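Local coordinates for protein soluble lytic transglycosylase B3 (Pseudomonas aeruginosa, PDB 5ANZ) that probably cleaves bacterial cell-wall peptidoglycan as a soluble lytic transglycosylase, taking part in cell-wall turnover, and carries a bound calcium ion, at residues A[172-183]-A[207-215]; A[45-53]-A[159-167]. All coordinates share one frame; numbering follows the deposited sequence.

Contact 1 of 2, residues A[172-183]-A[207-215]; sequences FAHAQLLAALKI and FIPTTHNQY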
ATOM      1  N   PHE A 172     -18.239   4.645  -1.562  1.00 37.46           N
ATOM      2  CA  PHE A 172     -17.179   4.507  -0.579  1.00 34.77           C
ATOM      3  C   PHE A 172     -17.294   5.573   0.512  1.00 27.55           C
ATOM      4  O   PHE A 172     -17.221   5.257   1.696  1.00 28.92           O
ATOM      5  CB  PHE A 172     -15.808   4.596  -1.257  1.00 33.41           C
ATOM      6  CG  PHE A 172     -14.643   4.675  -0.294  1.00 35.85           C
ATOM      7  CD1 PHE A 172     -14.071   3.527   0.227  1.00 34.27           C
ATOM      8  CD2 PHE A 172     -14.111   5.900   0.063  1.00 37.27           C
ATOM      9  CE1 PHE A 172     -13.004   3.600   1.100  1.00 33.80           C
ATOM     10  CE2 PHE A 172     -13.038   5.978   0.942  1.00 41.19           C
ATOM     11  CZ  PHE A 172     -12.485   4.824   1.453  1.00 33.89           C
ATOM     12  N   ALA A 173     -17.494   6.826   0.116  1.00 28.03           N
ATOM     13  CA  ALA A 173     -17.478   7.916   1.100  1.00 26.82           C
ATOM     14  C   ALA A 173     -18.628   7.792   2.102  1.00 27.64           C
ATOM     15  O   ALA A 173     -18.428   7.977   3.306  1.00 29.04           O
ATOM     16  CB  ALA A 173     -17.533   9.270   0.415  1.00 28.75           C
ATOM     17  N   HIS A 174     -19.818   7.477   1.600  1.00 28.56           N
ATOM     18  CA  HIS A 174     -20.995   7.324   2.453  1.00 27.74           C
ATOM     19  C   HIS A 174     -20.794   6.198   3.458  1.00 29.68           C
ATOM     20  O   HIS A 174     -21.107   6.343   4.637  1.00 31.51           O
ATOM     21  CB  HIS A 174     -22.255   7.052   1.613  1.00 35.23           C
ATOM     22  CG  HIS A 174     -22.894   8.290   1.065  1.00 45.72           C
ATOM     23  ND1 HIS A 174     -22.526   8.847  -0.143  1.00 38.76           N
ATOM     24  CD2 HIS A 174     -23.876   9.083   1.561  1.00 44.67           C
ATOM     25  CE1 HIS A 174     -23.255   9.926  -0.367  1.00 45.73           C
ATOM     26  NE2 HIS A 174     -24.080  10.093   0.652  1.00 45.11           N
ATOM     27  N   ALA A 175     -20.272   5.072   2.985  1.00 30.18           N
ATOM     28  CA  ALA A 175     -20.041   3.922   3.845  1.00 34.01           C
ATOM     29  C   ALA A 175     -19.021   4.232   4.943  1.00 35.69           C
ATOM     30  O   ALA A 175     -19.209   3.878   6.105  1.00 29.22           O
ATOM     31  CB  ALA A 175     -19.584   2.737   3.016  1.00 33.58           C
ATOM     32  N   GLN A 176     -17.922   4.876   4.573  1.00 26.42           N
ATOM     33  CA  GLN A 176     -16.900   5.191   5.551  1.00 24.54           C
ATOM     34  C   GLN A 176     -17.392   6.252   6.518  1.00 22.09           C
ATOM     35  O   GLN A 176     -17.024   6.243   7.694  1.00 24.65           O
ATOM     36  CB  GLN A 176     -15.623   5.653   4.855  1.00 23.92           C
ATOM     37  CG  GLN A 176     -15.035   4.581   3.975  1.00 25.06           C
ATOM     38  CD  GLN A 176     -14.722   3.306   4.738  1.00 28.03           C
ATOM     39  OE1 GLN A 176     -14.295   3.348   5.888  1.00 23.64           O
ATOM     40  NE2 GLN A 176     -14.925   2.155   4.088  1.00 30.33           N
ATOM     41  N   LEU A 177     -18.225   7.169   6.026  1.00 24.60           N
ATOM     42  CA  LEU A 177     -18.709   8.265   6.859  1.00 24.88           C
ATOM     43  C   LEU A 177     -19.639   7.730   7.951  1.00 25.65           C
ATOM     44  O   LEU A 177     -19.550   8.131   9.105  1.00 25.43           O
ATOM     45  CB  LEU A 177     -19.431   9.316   6.006  1.00 25.78           C
ATOM     46  CG  LEU A 177     -19.993  10.534   6.745  1.00 29.49           C
ATOM     47  CD1 LEU A 177     -18.915  11.240   7.568  1.00 28.65           C
ATOM     48  CD2 LEU A 177     -20.599  11.486   5.743  1.00 33.87           C
ATOM     49  N   LEU A 178     -20.518   6.801   7.589  1.00 28.13           N
ATOM     50  CA  LEU A 178     -21.358   6.169   8.599  1.00 27.94           C
ATOM     51  C   LEU A 178     -20.496   5.423   9.623  1.00 31.62           C
ATOM     52  O   LEU A 178     -20.758   5.466  10.828  1.00 29.04           O
ATOM     53  CB  LEU A 178     -22.364   5.222   7.947  1.00 34.11           C
ATOM     54  CG  LEU A 178     -23.538   4.839   8.839  1.00 46.18           C
ATOM     55  CD1 LEU A 178     -24.385   6.068   9.148  1.00 38.65           C
ATOM     56  CD2 LEU A 178     -24.371   3.753   8.186  1.00 50.63           C
ATOM     57  N   ALA A 179     -19.446   4.768   9.140  1.00 25.43           N
ATOM     58  CA  ALA A 179     -18.577   3.997  10.011  1.00 24.55           C
ATOM     59  C   ALA A 179     -17.831   4.924  10.969  1.00 24.75           C
ATOM     60  O   ALA A 179     -17.667   4.606  12.147  1.00 25.35           O
ATOM     61  CB  ALA A 179     -17.601   3.164   9.187  1.00 23.13           C
ATOM     62  N   ALA A 180     -17.380   6.064  10.460  1.00 23.53           N
ATOM     63  CA  ALA A 180     -16.717   7.066  11.298  1.00 23.49           C
ATOM     64  C   ALA A 180     -17.635   7.596  12.400  1.00 23.93           C
ATOM     65  O   ALA A 180     -17.200   7.777  13.534  1.00 21.53           O
ATOM     66  CB  ALA A 180     -16.205   8.229  10.450  1.00 21.08           C
ATOM     67  N   LEU A 181     -18.897   7.853  12.070  1.00 22.89           N
ATOM     68  CA  LEU A 181     -19.828   8.361  13.075  1.00 22.58           C
ATOM     69  C   LEU A 181     -20.026   7.342  14.196  1.00 24.87           C
ATOM     70  O   LEU A 181     -20.219   7.723  15.348  1.00 27.95           O
ATOM     71  CB  LEU A 181     -21.180   8.730  12.439  1.00 25.31           C
ATOM     72  CG  LEU A 181     -21.156   9.980  11.542  1.00 27.50           C
ATOM     73  CD1 LEU A 181     -22.423  10.071  10.691  1.00 30.54           C
ATOM     74  CD2 LEU A 181     -21.022  11.230  12.405  1.00 29.97           C
ATOM     75  N   LYS A 182     -19.966   6.050  13.867  1.00 26.02           N
ATOM     76  CA  LYS A 182     -20.105   5.015  14.882  1.00 28.75           C
ATOM     77  C   LYS A 182     -18.915   5.011  15.829  1.00 28.18           C
ATOM     78  O   LYS A 182     -19.067   4.746  17.031  1.00 28.51           O
ATOM     79  CB  LYS A 182     -20.268   3.635  14.239  1.00 25.79           C
ATOM     80  CG  LYS A 182     -21.515   3.522  13.388  1.00 34.58           C
ATOM     81  CD  LYS A 182     -21.712   2.103  12.864  1.00 45.07           C
ATOM     82  CE  LYS A 182     -23.022   1.985  12.088  1.00 50.64           C
ATOM     83  NZ  LYS A 182     -23.098   0.727  11.287  1.00 54.49           N
ATOM     84  N   ILE A 183     -17.738   5.302  15.281  1.00 25.80           N
ATOM     85  CA  ILE A 183     -16.532   5.441  16.078  1.00 23.17           C
ATOM     86  C   ILE A 183     -16.680   6.596  17.069  1.00 29.36           C
ATOM     87  O   ILE A 183     -16.364   6.456  18.255  1.00 25.88           O
ATOM     88  CB  ILE A 183     -15.302   5.666  15.195  1.00 22.17           C
ATOM     89  CG1 ILE A 183     -15.080   4.441  14.296  1.00 23.19           C
ATOM     90  CG2 ILE A 183     -14.079   5.936  16.074  1.00 24.92           C
ATOM     91  CD1 ILE A 183     -13.933   4.608  13.286  1.00 22.85           C
ATOM     92  N   PHE A 207      -5.844   3.652   9.064  1.00 16.90           N
ATOM     93  CA  PHE A 207      -7.030   2.825   8.813  1.00 18.86           C
ATOM     94  C   PHE A 207      -8.195   3.667   8.294  1.00 19.53           C
ATOM     95  O   PHE A 207      -8.487   4.704   8.890  1.00 21.16           O
ATOM     96  CB  PHE A 207      -7.523   2.169  10.098  1.00 17.98           C
ATOM     97  CG  PHE A 207      -6.708   0.996  10.600  1.00 19.08           C
ATOM     98  CD1 PHE A 207      -5.641   0.474   9.883  1.00 19.06           C
ATOM     99  CD2 PHE A 207      -7.083   0.388  11.801  1.00 21.43           C
ATOM    100  CE1 PHE A 207      -4.945  -0.639  10.374  1.00 25.62           C
ATOM    101  CE2 PHE A 207      -6.406  -0.726  12.291  1.00 25.22           C
ATOM    102  CZ  PHE A 207      -5.344  -1.239  11.581  1.00 21.57           C
ATOM    103  N   ILE A 208      -8.912   3.217   7.264  1.00 20.14           N
ATOM    104  CA  ILE A 208     -10.216   3.821   6.970  1.00 20.35           C
ATOM    105  C   ILE A 208     -11.204   3.342   8.042  1.00 18.34           C
ATOM    106  O   ILE A 208     -10.960   2.343   8.713  1.00 20.78           O
ATOM    107  CB  ILE A 208     -10.720   3.468   5.555  1.00 23.98           C
ATOM    108  CG1 ILE A 208     -10.872   1.955   5.395  1.00 24.15           C
ATOM    109  CG2 ILE A 208      -9.775   4.021   4.493  1.00 29.09           C
ATOM    110  CD1 ILE A 208     -11.416   1.535   4.018  1.00 25.21           C
ATOM    111  N   PRO A 209     -12.314   4.069   8.225  1.00 20.64           N
ATOM    112  CA  PRO A 209     -13.234   3.745   9.319  1.00 21.81           C
ATOM    113  C   PRO A 209     -13.690   2.276   9.376  1.00 21.40           C
ATOM    114  O   PRO A 209     -13.680   1.696  10.469  1.00 21.92           O
ATOM    115  CB  PRO A 209     -14.412   4.682   9.049  1.00 22.49           C
ATOM    116  CG  PRO A 209     -13.707   5.944   8.500  1.00 21.33           C
ATOM    117  CD  PRO A 209     -12.626   5.371   7.605  1.00 20.43           C
ATOM    118  N   THR A 210     -14.078   1.679   8.251  1.00 24.39           N
ATOM    119  CA  THR A 210     -14.552   0.296   8.327  1.00 24.48           C
ATOM    120  C   THR A 210     -13.406  -0.649   8.752  1.00 23.58           C
ATOM    121  O   THR A 210     -13.637  -1.632   9.465  1.00 25.69           O
ATOM    122  CB  THR A 210     -15.180  -0.181   6.990  1.00 27.82           C
ATOM    123  OG1 THR A 210     -14.225  -0.056   5.930  1.00 27.62           O
ATOM    124  CG2 THR A 210     -16.438   0.632   6.662  1.00 30.16           C
ATOM    125  N   THR A 211     -12.167  -0.351   8.350  1.00 20.49           N
ATOM    126  CA  THR A 211     -11.044  -1.156   8.808  1.00 19.44           C
ATOM    127  C   THR A 211     -10.793  -0.972  10.305  1.00 24.47           C
ATOM    128  O   THR A 211     -10.525  -1.927  11.036  1.00 22.68           O
ATOM    129  CB  THR A 211      -9.750  -0.812   8.019  1.00 21.11           C
ATOM    130  OG1 THR A 211      -9.963  -1.126   6.639  1.00 26.31           O
ATOM    131  CG2 THR A 211      -8.560  -1.587   8.562  1.00 24.56           C
ATOM    132  N   HIS A 212     -10.901   0.265  10.780  1.00 22.70           N
ATOM    133  CA  HIS A 212     -10.830   0.508  12.208  1.00 20.40           C
ATOM    134  C   HIS A 212     -11.880  -0.327  12.949  1.00 20.89           C
ATOM    135  O   HIS A 212     -11.570  -0.998  13.939  1.00 21.14           O
ATOM    136  CB  HIS A 212     -11.035   2.001  12.513  1.00 21.74           C
ATOM    137  CG  HIS A 212     -11.103   2.311  13.974  1.00 23.09           C
ATOM    138  ND1 HIS A 212     -10.012   2.749  14.692  1.00 23.50           N
ATOM    139  CD2 HIS A 212     -12.132   2.221  14.853  1.00 21.89           C
ATOM    140  CE1 HIS A 212     -10.368   2.920  15.954  1.00 21.55           C
ATOM    141  NE2 HIS A 212     -11.637   2.621  16.078  1.00 24.66           N
ATOM    142  N   ASN A 213     -13.110  -0.309  12.459  0.54 21.57           N
ATOM    143  CA  ASN A 213     -14.184  -0.961  13.189  0.54 22.63           C
ATOM    144  C   ASN A 213     -14.051  -2.486  13.233  0.54 24.74           C
ATOM    145  O   ASN A 213     -14.587  -3.122  14.141  0.54 27.31           O
ATOM    146  CB  ASN A 213     -15.540  -0.549  12.602  0.54 22.20           C
ATOM    147  CG  ASN A 213     -15.951   0.850  13.033  0.54 24.89           C
ATOM    148  OD1 ASN A 213     -15.350   1.426  13.946  0.54 22.70           O
ATOM    149  ND2 ASN A 213     -16.995   1.390  12.407  0.54 30.04           N
ATOM    150  N   GLN A 214     -13.322  -3.063  12.277  1.00 21.79           N
ATOM    151  CA  GLN A 214     -13.106  -4.503  12.288  0.52 25.62           C
ATOM    152  C   GLN A 214     -11.786  -4.903  12.924  1.00 27.48           C
ATOM    153  O   GLN A 214     -11.698  -5.957  13.543  1.00 26.98           O
ATOM    154  CB  GLN A 214     -13.176  -5.086  10.874  0.52 29.68           C
ATOM    155  CG  GLN A 214     -12.971  -6.596  10.866  0.52 36.66           C
ATOM    156  CD  GLN A 214     -13.344  -7.248   9.548  0.52 44.05           C
ATOM    157  OE1 GLN A 214     -13.830  -6.590   8.627  0.52 41.58           O
ATOM    158  NE2 GLN A 214     -13.117  -8.557   9.455  0.52 42.77           N
ATOM    159  N   TYR A 215     -10.757  -4.068  12.798  1.00 20.45           N
ATOM    160  CA  TYR A 215      -9.422  -4.520  13.224  1.00 24.20           C
ATOM    161  C   TYR A 215      -8.717  -3.684  14.285  1.00 26.46           C
ATOM    162  O   TYR A 215      -7.722  -4.129  14.832  1.00 25.23           O
ATOM    163  CB  TYR A 215      -8.485  -4.621  12.011  1.00 21.61           C
ATOM    164  CG  TYR A 215      -8.978  -5.619  11.005  1.00 23.19           C
ATOM    165  CD1 TYR A 215      -8.781  -6.974  11.206  1.00 23.38           C
ATOM    166  CD2 TYR A 215      -9.663  -5.206   9.869  1.00 25.22           C
ATOM    167  CE1 TYR A 215      -9.256  -7.911  10.280  1.00 23.90           C
ATOM    168  CE2 TYR A 215     -10.137  -6.125   8.945  1.00 31.45           C
ATOM    169  CZ  TYR A 215      -9.919  -7.472   9.155  1.00 29.07           C
ATOM    170  OH  TYR A 215     -10.399  -8.381   8.240  1.00 29.84           O
TER
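Helix 172-183 and the short helix 209-215 run in roughly the same direction, their axes 46° apart and 8.6 Å from each other at closest approach, with Ala180 and Pro209 nearest through their CA atoms. Pro209, in the first turn of the shorter helix, acts as a knob in a hole formed by Gln176, Ala179, Ala180 and Ile183; its CB lies 3.5 Å from Ala179 CB, tight packing that the two alanines permit. Gln176 binds the start of that helix through both ends of its amide. Gln176 OE1 accepts from Thr210 N at 2.9 Å, the donor lying in the carbonyl plane on a lone pair, while Gln176 NE2 donates to Thr210 OG1 at 3.0 Å, almost exactly in the amide plane. The two bonds fix the rotation of this buried amide, which a bend at chi2 (-58°) turns across Pro209 and Thr210. Beside it, Ile208 at the N-cap position reaches the edge of the Phe172 ring with CD1, 3.9 Å from CE1. One turn after Pro209, Asn213 ND2, in one of two conformers, donates to Ala179 O at 3.3 Å from the carbonyl face opposite the helical donor Ile183 N, a bond that may not be permanent. Ile183 lays CD1 obliquely against the His212 ring, 3.4 Å from CD2, and the imidazole NE2 is hydrogen-bonded to Asp188. Ile208 and Thr211 bind N-acetyl-D-glucosamine in another structure of this protein, though no sugar is bound here; the contact sets the N-terminal end of helix 209-215 against the helical body of the transglycosylase domain. Helix 156-166 packs against helix 170-186 through Leu160 on Gln176 and Ile157 on Ala180, helix 48-61 meets Leu177 and Leu181, and helix 231-244 receives Thr211 and Tyr215.

Contact 2 of 2, residues A[45-53]-A[159-167]; sequences GQSFEQWRD and SLATLAYEG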
ATOM      1  N   GLY A  45     -28.508  16.046  -1.813  1.00 72.41           N
ATOM      2  CA  GLY A  45     -28.987  17.402  -2.010  1.00 71.29           C
ATOM      3  C   GLY A  45     -28.048  18.202  -2.892  1.00 70.62           C
ATOM      4  O   GLY A  45     -26.866  17.869  -3.006  1.00 75.79           O
ATOM      5  N   GLN A  46     -28.570  19.254  -3.516  1.00 67.98           N
ATOM      6  CA  GLN A  46     -27.766  20.086  -4.402  1.00 65.07           C
ATOM      7  C   GLN A  46     -26.851  21.003  -3.595  1.00 55.71           C
ATOM      8  O   GLN A  46     -25.679  21.161  -3.933  1.00 54.11           O
ATOM      9  CB  GLN A  46     -28.649  20.903  -5.345  1.00 63.05           C
ATOM     10  CG  GLN A  46     -27.867  21.772  -6.314  1.00 67.97           C
ATOM     11  CD  GLN A  46     -28.682  22.187  -7.525  1.00 85.35           C
ATOM     12  OE1 GLN A  46     -29.256  21.347  -8.220  1.00 91.86           O
ATOM     13  NE2 GLN A  46     -28.737  23.490  -7.785  1.00 90.73           N
ATOM     14  N   SER A  47     -27.381  21.608  -2.535  1.00 49.20           N
ATOM     15  CA  SER A  47     -26.532  22.351  -1.608  1.00 49.61           C
ATOM     16  C   SER A  47     -25.948  21.380  -0.583  1.00 46.55           C
ATOM     17  O   SER A  47     -26.493  20.296  -0.380  1.00 45.78           O
ATOM     18  CB  SER A  47     -27.319  23.460  -0.912  1.00 53.75           C
ATOM     19  OG  SER A  47     -27.946  22.971   0.257  1.00 49.95           O
ATOM     20  N   PHE A  48     -24.841  21.752   0.057  1.00 43.79           N
ATOM     21  CA  PHE A  48     -24.224  20.870   1.055  1.00 38.26           C
ATOM     22  C   PHE A  48     -25.160  20.647   2.243  1.00 39.89           C
ATOM     23  O   PHE A  48     -25.270  19.539   2.762  1.00 47.23           O
ATOM     24  CB  PHE A  48     -22.887  21.430   1.550  1.00 36.87           C
ATOM     25  CG  PHE A  48     -22.230  20.578   2.600  1.00 40.91           C
ATOM     26  CD1 PHE A  48     -21.625  19.382   2.260  1.00 37.34           C
ATOM     27  CD2 PHE A  48     -22.232  20.964   3.932  1.00 39.55           C
ATOM     28  CE1 PHE A  48     -21.020  18.585   3.220  1.00 33.94           C
ATOM     29  CE2 PHE A  48     -21.629  20.173   4.901  1.00 38.82           C
ATOM     30  CZ  PHE A  48     -21.020  18.978   4.542  1.00 35.84           C
ATOM     31  N   GLU A  49     -25.825  21.713   2.676  1.00 45.41           N
ATOM     32  CA  GLU A  49     -26.772  21.609   3.776  1.00 46.75           C
ATOM     33  C   GLU A  49     -27.914  20.666   3.411  1.00 48.01           C
ATOM     34  O   GLU A  49     -28.359  19.868   4.237  1.00 41.75           O
ATOM     35  CB  GLU A  49     -27.325  22.986   4.155  1.00 58.54           C
ATOM     36  CG  GLU A  49     -26.293  23.936   4.751  1.00 68.76           C
ATOM     37  CD  GLU A  49     -25.306  24.461   3.723  1.00 76.33           C
ATOM     38  OE1 GLU A  49     -25.459  24.142   2.525  1.00 76.45           O
ATOM     39  OE2 GLU A  49     -24.374  25.195   4.114  1.00 79.02           O
ATOM     40  N   GLN A  50     -28.393  20.764   2.174  1.00 46.21           N
ATOM     41  CA  GLN A  50     -29.422  19.847   1.697  1.00 47.56           C
ATOM     42  C   GLN A  50     -28.896  18.416   1.723  1.00 42.69           C
ATOM     43  O   GLN A  50     -29.567  17.511   2.216  1.00 47.56           O
ATOM     44  CB  GLN A  50     -29.885  20.225   0.287  1.00 47.43           C
ATOM     45  CG  GLN A  50     -30.938  21.334   0.249  1.00 52.73           C
ATOM     46  CD  GLN A  50     -31.117  21.919  -1.140  1.00 57.28           C
ATOM     47  OE1 GLN A  50     -30.389  21.571  -2.071  1.00 55.98           O
ATOM     48  NE2 GLN A  50     -32.089  22.814  -1.288  1.00 66.06           N
ATOM     49  N   TRP A  51     -27.692  18.207   1.201  1.00 40.60           N
ATOM     50  CA  TRP A  51     -27.127  16.871   1.229  1.00 42.70           C
ATOM     51  C   TRP A  51     -26.990  16.393   2.677  1.00 41.50           C
ATOM     52  O   TRP A  51     -27.297  15.245   2.988  1.00 37.25           O
ATOM     53  CB  TRP A  51     -25.765  16.806   0.521  1.00 39.12           C
ATOM     54  CG  TRP A  51     -25.062  15.541   0.896  1.00 38.91           C
ATOM     55  CD1 TRP A  51     -25.157  14.329   0.271  1.00 36.46           C
ATOM     56  CD2 TRP A  51     -24.206  15.345   2.028  1.00 35.61           C
ATOM     57  NE1 TRP A  51     -24.397  13.395   0.943  1.00 34.82           N
ATOM     58  CE2 TRP A  51     -23.810  13.995   2.026  1.00 34.55           C
ATOM     59  CE3 TRP A  51     -23.744  16.182   3.046  1.00 30.81           C
ATOM     60  CZ2 TRP A  51     -22.958  13.465   2.997  1.00 31.43           C
ATOM     61  CZ3 TRP A  51     -22.894  15.652   4.011  1.00 30.57           C
ATOM     62  CH2 TRP A  51     -22.518  14.310   3.981  1.00 30.60           C
ATOM     63  N   ARG A  52     -26.541  17.281   3.563  1.00 36.04           N
ATOM     64  CA  ARG A  52     -26.292  16.908   4.957  1.00 34.89           C
ATOM     65  C   ARG A  52     -27.579  16.541   5.701  1.00 37.14           C
ATOM     66  O   ARG A  52     -27.617  15.553   6.438  1.00 42.42           O
ATOM     67  CB  ARG A  52     -25.582  18.045   5.694  1.00 35.59           C
ATOM     68  CG  ARG A  52     -25.290  17.740   7.141  1.00 37.27           C
ATOM     69  CD  ARG A  52     -24.906  19.003   7.863  1.00 36.19           C
ATOM     70  NE  ARG A  52     -26.029  19.932   7.880  1.00 40.66           N
ATOM     71  CZ  ARG A  52     -25.916  21.252   7.945  1.00 40.26           C
ATOM     72  NH1 ARG A  52     -24.720  21.815   8.008  1.00 46.13           N
ATOM     73  NH2 ARG A  52     -27.005  22.005   7.945  1.00 42.30           N
ATOM     74  N   ASP A  53     -28.620  17.341   5.528  1.00 42.09           N
ATOM     75  CA  ASP A  53     -29.865  17.072   6.231  1.00 52.63           C
ATOM     76  C   ASP A  53     -30.452  15.754   5.754  1.00 50.11           C
ATOM     77  O   ASP A  53     -31.035  15.010   6.541  1.00 48.36           O
ATOM     78  CB  ASP A  53     -30.861  18.213   6.037  1.00 58.09           C
ATOM     79  CG  ASP A  53     -30.402  19.497   6.699  1.00 69.82           C
ATOM     80  OD1 ASP A  53     -29.562  19.424   7.623  1.00 71.99           O
ATOM     81  OD2 ASP A  53     -30.878  20.577   6.295  1.00 76.85           O
ATOM     82  N   SER A 159     -13.739  15.522   5.599  1.00 20.16           N
ATOM     83  CA  SER A 159     -13.199  14.980   4.357  1.00 22.30           C
ATOM     84  C   SER A 159     -14.158  13.974   3.725  1.00 21.20           C
ATOM     85  O   SER A 159     -14.440  14.050   2.522  1.00 22.84           O
ATOM     86  CB  SER A 159     -11.838  14.328   4.602  1.00 24.36           C
ATOM     87  OG  SER A 159     -10.917  15.297   5.081  1.00 21.04           O
ATOM     88  N   LEU A 160     -14.682  13.049   4.526  1.00 22.97           N
ATOM     89  CA  LEU A 160     -15.599  12.047   3.976  1.00 24.53           C
ATOM     90  C   LEU A 160     -16.950  12.640   3.565  1.00 27.93           C
ATOM     91  O   LEU A 160     -17.551  12.182   2.587  1.00 26.56           O
ATOM     92  CB  LEU A 160     -15.807  10.902   4.962  1.00 22.92           C
ATOM     93  CG  LEU A 160     -14.559  10.021   5.162  1.00 26.79           C
ATOM     94  CD1 LEU A 160     -14.788   9.010   6.281  1.00 22.07           C
ATOM     95  CD2 LEU A 160     -14.168   9.324   3.866  1.00 24.06           C
ATOM     96  N   ALA A 161     -17.435  13.650   4.290  1.00 26.29           N
ATOM     97  CA  ALA A 161     -18.662  14.335   3.881  1.00 25.62           C
ATOM     98  C   ALA A 161     -18.467  15.052   2.557  1.00 30.55           C
ATOM     99  O   ALA A 161     -19.363  15.062   1.701  1.00 29.51           O
ATOM    100  CB  ALA A 161     -19.107  15.331   4.968  1.00 22.72           C
ATOM    101  N   THR A 162     -17.293  15.652   2.384  1.00 26.19           N
ATOM    102  CA  THR A 162     -16.966  16.317   1.134  1.00 25.83           C
ATOM    103  C   THR A 162     -17.047  15.318  -0.023  1.00 29.61           C
ATOM    104  O   THR A 162     -17.722  15.570  -1.016  1.00 30.41           O
ATOM    105  CB  THR A 162     -15.566  16.953   1.175  1.00 26.51           C
ATOM    106  OG1 THR A 162     -15.561  18.005   2.156  1.00 27.27           O
ATOM    107  CG2 THR A 162     -15.216  17.536  -0.188  1.00 26.85           C
ATOM    108  N   LEU A 163     -16.376  14.176   0.127  1.00 27.28           N
ATOM    109  CA  LEU A 163     -16.393  13.148  -0.925  1.00 27.72           C
ATOM    110  C   LEU A 163     -17.791  12.567  -1.153  1.00 32.56           C
ATOM    111  O   LEU A 163     -18.168  12.268  -2.286  1.00 36.22           O
ATOM    112  CB  LEU A 163     -15.418  12.027  -0.573  1.00 24.95           C
ATOM    113  CG  LEU A 163     -13.951  12.439  -0.501  1.00 30.96           C
ATOM    114  CD1 LEU A 163     -13.117  11.267  -0.032  1.00 29.16           C
ATOM    115  CD2 LEU A 163     -13.465  12.911  -1.862  1.00 33.03           C
ATOM    116  N   ALA A 164     -18.557  12.396  -0.079  1.00 26.74           N
ATOM    117  CA  ALA A 164     -19.931  11.916  -0.216  1.00 34.05           C
ATOM    118  C   ALA A 164     -20.773  12.906  -1.018  1.00 38.28           C
ATOM    119  O   ALA A 164     -21.564  12.524  -1.892  1.00 38.37           O
ATOM    120  CB  ALA A 164     -20.550  11.674   1.157  1.00 30.01           C
ATOM    121  N   TYR A 165     -20.600  14.186  -0.709  1.00 32.36           N
ATOM    122  CA  TYR A 165     -21.363  15.250  -1.351  1.00 33.95           C
ATOM    123  C   TYR A 165     -21.003  15.447  -2.821  1.00 38.11           C
ATOM    124  O   TYR A 165     -21.885  15.533  -3.671  1.00 39.85           O
ATOM    125  CB  TYR A 165     -21.163  16.564  -0.588  1.00 32.73           C
ATOM    126  CG  TYR A 165     -21.751  17.797  -1.256  1.00 34.60           C
ATOM    127  CD1 TYR A 165     -23.106  17.883  -1.552  1.00 36.95           C
ATOM    128  CD2 TYR A 165     -20.949  18.891  -1.558  1.00 40.92           C
ATOM    129  CE1 TYR A 165     -23.643  19.016  -2.145  1.00 38.93           C
ATOM    130  CE2 TYR A 165     -21.474  20.030  -2.149  1.00 37.81           C
ATOM    131  CZ  TYR A 165     -22.824  20.088  -2.440  1.00 44.78           C
ATOM    132  OH  TYR A 165     -23.355  21.217  -3.033  1.00 46.39           O
ATOM    133  N   GLU A 166     -19.711  15.519  -3.126  1.00 35.53           N
ATOM    134  CA  GLU A 166     -19.301  15.839  -4.492  1.00 43.89           C
ATOM    135  C   GLU A 166     -18.071  15.076  -4.980  1.00 41.63           C
ATOM    136  O   GLU A 166     -17.406  15.511  -5.915  1.00 45.86           O
ATOM    137  CB  GLU A 166     -19.046  17.343  -4.605  1.00 49.31           C
ATOM    138  CG  GLU A 166     -18.061  17.880  -3.578  1.00 54.77           C
ATOM    139  CD  GLU A 166     -17.890  19.387  -3.659  1.00 59.15           C
ATOM    140  OE1 GLU A 166     -17.993  19.944  -4.772  1.00 58.50           O
ATOM    141  OE2 GLU A 166     -17.653  20.016  -2.605  1.00 54.20           O
ATOM    142  N   GLY A 167     -17.771  13.943  -4.352  1.00 37.79           N
ATOM    143  CA  GLY A 167     -16.629  13.131  -4.743  1.00 37.17           C
ATOM    144  C   GLY A 167     -16.924  12.194  -5.899  1.00 41.42           C
ATOM    145  O   GLY A 167     -18.075  12.013  -6.290  1.00 44.72           O
TER
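Tyr165 lays its ring over the CA of Phe48, a CH-pi contact 4.0 Å from CA to the ring centroid, and joins Phe48 and Trp51 in an aromatic cluster where helices 48-53 and 159-166 cross at 101°. The Phe48 ring turns its edge to the Tyr165 face, T-shaped with planes at 84° and centroids 5.5 Å apart. Tyr165 CA stands over the face of the Trp51 five-membered ring, close to its normal, and Trp51 CB packs 3.5 Å from Tyr165 CD1. With CG opposite the backbone N (chi1 164°), the indole extends across helix 159-166, where two small residues allow close approach: Trp51 CZ2 lies 3.5 Å from Ala164 CB and Trp51 CH2 meets Ala161 CB. Phe55 of the same helix, Phe73 of helix 66-73 and His174 and Leu177 of helix 170-186 adjoin the indole, tying helix 48-61 into the helical bundle of the transglycosylase domain. A capping box starts that helix: Ser47 OG accepts from Gln50 N, and Ser47 N donates to Gln50 OE1. Just before it, Tyr165 OH donates to Gln46 O, the carbonyl oxygen at the ring edge; the apparent length, 2.5 Å, is doubtful because Gln46 is poorly ordered.

In the fold
The centres of the two contacts lie about 17 Å apart, on the same side of the chain's centre and both in the transglycosylase domain. Along the chain they come in series: 45-53 meets 159-167 before 172-183 meets 207-215. Helices 156-166 and 170-186 follow one another and pack together, with Ala173 CB 3.3 Å from Ala164 N, while His174 reaches back to the Trp51 indole. Contact 2 thus draws the first helix of the model, 48-61, onto this pair, and contact 1 adds helix 209-215 with its N-acetyl-D-glucosamine-binding residues. Continuous helical packing therefore runs from the N-terminal end, away from the sugar and calcium sites, to the sugar site.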